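TssK (Serratia sp. FS14, PDB 5Y0E) probably serves as a trimeric baseplate component of the bacterial type VI secretion system, helping to join the contractile apparatus to the membrane complex. Local coordinates at residues A[23-26]-A[27-30]. Sequence-based numbering, arbitrary orientation.
Sequences AENY and LEGY
Tyr-26 and Leu-27 meet along one flank of helix 17-37, where the leucine side chain crosses the tyrosine at an angle, its CD2 against the CD2/CE2 side of the ring and 3.8 Å from Tyr-26 CE2. The ring is carried out beside Tyr-30, one turn further on, because a chi1 of 161° turns CG of Tyr-26 away from the backbone N. The two tyrosines run side by side and point the same way, but they touch lightly: Tyr-26 OH is 3.8 Å from Tyr-30 CD2. Beneath them the backbone is regular, Leu-27 N donating to Ala-23 O at 3.0 Å and Tyr-30 N to Tyr-26 O at 2.9 Å.

The close packing belongs to this apolar flank. Glu-24 and Glu-28 hold their OE2 atoms 5.6 Å apart; Lys-6 of the third subunit, in a weak, long ion pair with Glu-28 OE2, may offset part of any repulsion. The looser side carries Asn-25 and Gly-29, both partly exposed, joined through the 2.9 Å bond from Gly-29 N to Asn-25 O, while Asn-25 ND2 is hydrogen-bonded to Tyr-105 OH of the same chain. Such i to i+4 bonding is that of an alpha-helix, and helix 17-37 packs here against its copies in the trimer: Leu-27 meets Leu-27 of both neighbouring subunits, and the same hydrogen bond, Tyr-26 OH to Glu-28 OE2 of another chain, recurs between subunits.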
loop_
_atom_site.group_PDB
_atom_site.type_symbol
_atom_site.label_atom_id
_atom_site.label_comp_id
_atom_site.label_asym_id
_atom_site.label_seq_id
_atom_site.Cartn_x
_atom_site.Cartn_y
_atom_site.Cartn_z
ATOM N N ALA A 23 -7.809 -26.109 -30.099
ATOM C CA ALA A 23 -6.745 -25.138 -30.147
ATOM C C ALA A 23 -7.103 -23.901 -29.374
ATOM O O ALA A 23 -6.265 -23.323 -28.723
ATOM C CB ALA A 23 -6.401 -24.789 -31.565
ATOM N N GLU A 24 -8.339 -23.448 -29.509
ATOM C CA GLU A 24 -8.794 -22.321 -28.707
ATOM C C GLU A 24 -8.850 -22.705 -27.232
ATOM O O GLU A 24 -8.485 -21.906 -26.365
ATOM C CB GLU A 24 -10.147 -21.810 -29.213
ATOM C CG GLU A 24 -10.026 -20.908 -30.454
ATOM C CD GLU A 24 -11.343 -20.340 -31.000
ATOM O OE1 GLU A 24 -11.330 -19.235 -31.587
ATOM O OE2 GLU A 24 -12.403 -20.985 -30.858
ATOM N N ASN A 25 -9.251 -23.937 -26.929
ATOM C CA ASN A 25 -9.174 -24.409 -25.551
ATOM C C ASN A 25 -7.750 -24.304 -25.022
ATOM O O ASN A 25 -7.506 -23.705 -23.971
ATOM C CB ASN A 25 -9.671 -25.850 -25.445
ATOM C CG ASN A 25 -11.176 -25.951 -25.426
ATOM O OD1 ASN A 25 -11.887 -24.993 -25.695
ATOM N ND2 ASN A 25 -11.670 -27.127 -25.116
ATOM N N TYR A 26 -6.805 -24.856 -25.746
ATOM C CA TYR A 26 -5.435 -24.824 -25.307
ATOM C C TYR A 26 -4.921 -23.421 -25.076
ATOM O O TYR A 26 -4.329 -23.134 -24.064
ATOM C CB TYR A 26 -4.538 -25.550 -26.303
ATOM C CG TYR A 26 -3.097 -25.195 -26.165
ATOM C CD1 TYR A 26 -2.317 -25.783 -25.212
ATOM C CD2 TYR A 26 -2.531 -24.249 -26.963
ATOM C CE1 TYR A 26 -1.011 -25.439 -25.059
ATOM C CE2 TYR A 26 -1.224 -23.905 -26.816
ATOM C CZ TYR A 26 -0.475 -24.509 -25.859
ATOM O OH TYR A 26 0.823 -24.175 -25.716
ATOM N N LEU A 27 -5.191 -22.538 -26.004
ATOM C CA LEU A 27 -4.684 -21.186 -25.872
ATOM C C LEU A 27 -5.368 -20.454 -24.735
ATOM O O LEU A 27 -4.708 -19.751 -23.964
ATOM C CB LEU A 27 -4.872 -20.439 -27.179
ATOM C CG LEU A 27 -3.917 -20.849 -28.284
ATOM C CD1 LEU A 27 -4.309 -20.125 -29.539
ATOM C CD2 LEU A 27 -2.490 -20.509 -27.902
ATOM N N GLU A 28 -6.691 -20.595 -24.624
ATOM C CA GLU A 28 -7.400 -20.018 -23.490
ATOM C C GLU A 28 -6.802 -20.503 -22.186
ATOM O O GLU A 28 -6.569 -19.714 -21.276
ATOM C CB GLU A 28 -8.889 -20.360 -23.557
ATOM C CG GLU A 28 -9.755 -19.280 -24.150
ATOM C CD GLU A 28 -11.042 -19.812 -24.723
ATOM O OE1 GLU A 28 -11.452 -20.904 -24.310
ATOM O OE2 GLU A 28 -11.648 -19.152 -25.590
ATOM N N GLY A 29 -6.524 -21.794 -22.089
ATOM C CA GLY A 29 -5.947 -22.326 -20.872
ATOM C C GLY A 29 -4.553 -21.815 -20.604
ATOM O O GLY A 29 -4.165 -21.656 -19.445
ATOM N N TYR A 30 -3.781 -21.560 -21.660
ATOM C CA TYR A 30 -2.457 -20.975 -21.497
ATOM C C TYR A 30 -2.557 -19.643 -20.786
ATOM O O TYR A 30 -1.891 -19.414 -19.772
ATOM C CB TYR A 30 -1.804 -20.792 -22.868
ATOM C CG TYR A 30 -0.329 -20.410 -22.915
ATOM C CD1 TYR A 30 0.088 -19.107 -22.752
ATOM C CD2 TYR A 30 0.633 -21.364 -23.196
ATOM C CE1 TYR A 30 1.429 -18.779 -22.833
ATOM C CE2 TYR A 30 1.964 -21.047 -23.288
ATOM C CZ TYR A 30 2.365 -19.761 -23.100
ATOM O OH TYR A 30 3.708 -19.468 -23.186
#